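Local atomic coordinates of Baccell_00875 (Bacteroides cellulosilyticus DSM 14838, PDB entry 5NO8), a protein that is a polysaccharide lyase that probably removes the L-rhamnose capping glucuronic acid in complex arabinogalactan proteins. Residues L419-A422 with D423-R427. Sequence-based numbering, arbitrary orientation.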
loop_
_atom_site.group_PDB
_atom_site.type_symbol
_atom_site.label_atom_id
_atom_site.label_comp_id
_atom_site.label_asym_id
_atom_site.label_seq_id
_atom_site.Cartn_x
_atom_site.Cartn_y
_atom_site.Cartn_z
ATOM N N LEU A 419 -24.379 -11.149 -19.209
ATOM C CA LEU A 419 -24.495 -12.237 -20.209
ATOM C C LEU A 419 -23.650 -11.934 -21.429
ATOM O O LEU A 419 -22.992 -12.825 -21.970
ATOM C CB LEU A 419 -25.964 -12.516 -20.576
ATOM C CG LEU A 419 -26.729 -13.172 -19.421
ATOM C CD1 LEU A 419 -28.231 -13.026 -19.635
ATOM C CD2 LEU A 419 -26.382 -14.635 -19.211
ATOM N N ARG A 420 -23.629 -10.670 -21.839
ATOM C CA ARG A 420 -22.798 -10.246 -22.934
ATOM C C ARG A 420 -21.323 -10.322 -22.615
ATOM O O ARG A 420 -20.517 -10.714 -23.472
ATOM C CB ARG A 420 -23.135 -8.835 -23.361
ATOM C CG ARG A 420 -24.454 -8.741 -24.087
ATOM C CD ARG A 420 -24.797 -7.306 -24.388
ATOM N NE ARG A 420 -23.745 -6.646 -25.148
ATOM C CZ ARG A 420 -23.209 -5.450 -24.887
ATOM N NH1 ARG A 420 -23.635 -4.679 -23.873
ATOM N NH2 ARG A 420 -22.236 -4.990 -25.677
ATOM N N TYR A 421 -20.963 -9.923 -21.397
ATOM C CA TYR A 421 -19.575 -9.999 -20.991
ATOM C C TYR A 421 -19.069 -11.425 -20.975
ATOM O O TYR A 421 -18.009 -11.723 -21.549
ATOM C CB TYR A 421 -19.379 -9.404 -19.590
ATOM C CG TYR A 421 -17.934 -9.355 -19.194
ATOM C CD1 TYR A 421 -16.994 -8.735 -20.020
ATOM C CD2 TYR A 421 -17.499 -9.887 -18.005
ATOM C CE1 TYR A 421 -15.665 -8.667 -19.668
ATOM C CE2 TYR A 421 -16.171 -9.788 -17.632
ATOM C CZ TYR A 421 -15.259 -9.189 -18.484
ATOM O OH TYR A 421 -13.932 -9.105 -18.113
ATOM N N ALA A 422 -19.828 -12.302 -20.341
ATOM C CA ALA A 422 -19.449 -13.700 -20.198
ATOM C C ALA A 422 -19.302 -14.415 -21.551
ATOM O O ALA A 422 -18.438 -15.277 -21.709
ATOM C CB ALA A 422 -20.429 -14.443 -19.327
ATOM N N ASP A 423 -20.133 -14.035 -22.503
ATOM C CA ASP A 423 -19.961 -14.465 -23.887
ATOM C C ASP A 423 -18.703 -13.944 -24.530
ATOM O O ASP A 423 -17.997 -14.701 -25.198
ATOM C CB ASP A 423 -21.151 -14.063 -24.735
ATOM C CG ASP A 423 -21.980 -15.234 -25.075
ATOM O OD1 ASP A 423 -22.765 -15.683 -24.214
ATOM O OD2 ASP A 423 -21.769 -15.756 -26.184
ATOM N N PHE A 424 -18.436 -12.650 -24.381
ATOM C CA PHE A 424 -17.169 -12.087 -24.833
ATOM C C PHE A 424 -15.979 -12.860 -24.254
ATOM O O PHE A 424 -15.058 -13.210 -24.989
ATOM C CB PHE A 424 -17.043 -10.583 -24.496
ATOM C CG PHE A 424 -15.616 -10.103 -24.421
ATOM C CD1 PHE A 424 -14.893 -9.828 -25.586
ATOM C CD2 PHE A 424 -14.976 -9.957 -23.183
ATOM C CE1 PHE A 424 -13.568 -9.397 -25.514
ATOM C CE2 PHE A 424 -13.652 -9.545 -23.109
ATOM C CZ PHE A 424 -12.947 -9.259 -24.272
ATOM N N VAL A 425 -16.002 -13.137 -22.951
ATOM C CA VAL A 425 -14.892 -13.838 -22.321
ATOM C C VAL A 425 -14.725 -15.259 -22.907
ATOM O O VAL A 425 -13.604 -15.667 -23.276
ATOM C CB VAL A 425 -15.053 -13.912 -20.795
ATOM C CG1 VAL A 425 -13.964 -14.757 -20.158
ATOM C CG2 VAL A 425 -15.033 -12.496 -20.208
ATOM N N ARG A 426 -15.821 -16.005 -22.928
ATOM C CA ARG A 426 -15.788 -17.400 -23.371
ATOM C C ARG A 426 -15.373 -17.526 -24.834
ATOM O O ARG A 426 -14.545 -18.377 -25.173
ATOM C CB ARG A 426 -17.153 -18.067 -23.121
ATOM C CG ARG A 426 -17.258 -19.518 -23.548
ATOM C CD ARG A 426 -16.399 -20.459 -22.714
ATOM N NE ARG A 426 -16.268 -21.754 -23.405
ATOM C CZ ARG A 426 -15.134 -22.304 -23.862
ATOM N NH1 ARG A 426 -13.932 -21.744 -23.669
ATOM N NH2 ARG A 426 -15.204 -23.481 -24.494
ATOM N N ARG A 427 -15.924 -16.672 -25.685
ATOM C CA ARG A 427 -15.712 -16.787 -27.126
ATOM C C ARG A 427 -14.461 -16.083 -27.613
ATOM O O ARG A 427 -13.800 -16.600 -28.500
ATOM C CB ARG A 427 -16.918 -16.256 -27.900
ATOM C CG ARG A 427 -18.177 -17.064 -27.682
ATOM C CD ARG A 427 -19.377 -16.360 -28.297
ATOM N NE ARG A 427 -20.591 -17.148 -28.088
ATOM C CZ ARG A 427 -21.824 -16.769 -28.429
ATOM N NH1 ARG A 427 -22.050 -15.574 -28.987
ATOM N NH2 ARG A 427 -22.849 -17.579 -28.165
HETATM O O HOH W 1 -23.338 -15.488 -21.373
#
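Y421 lays its ring beneath the side chain of V425, one turn further along the same alpha helix, and beside F424, three residues on. This short run illustrates how i to i+3 and i to i+4 spacings gather side chains on one flank of a helix. A trans chi1 (-175°) sets CG on the side of the tyrosine's own carbonyl carbon and leans the ring forward toward V425 and F424. The CH-pi contact comes from V425 CG2, which stands 3.8 Å from the centroid of the Y421 ring and 14° off its normal. The F424 ring is inclined by 25° to that of Y421, but offset until little of one lies over the other; Y421 CE1 lies 3.8 Å from F424 CD2. Replacing Y421 with an alanine would probably leave V425 CG2 without the ring face it rests on and deprive the F424 ring of the contact at CD2.

Main-chain bonds set this spacing. V425 N donates to Y421 O at 2.8 Å. A422, with only a methyl for a side chain, takes part largely through its carbonyl: A422 O accepts R426 N at 3.0 Å, and R426 CB lies 3.4 Å from the same A422 O. On the polar flank, L419 O accepts twice, from D423 N at 3.1 Å and from a water that also donates to D423 OD1, 2.9 Å away. D423 is thus tied back to the preceding turn through both its amide and its carboxylate.

The apolar flank continues beyond helix 412-429: Y366 meets the Y421 ring, while L396 of helix 396-409 touches both Y421 and V425. A422 packs on F470 of helix 469-485, and V425 also touches Y458 of helix 448-465, fitting this turn among neighbouring helices of the protein's helical region.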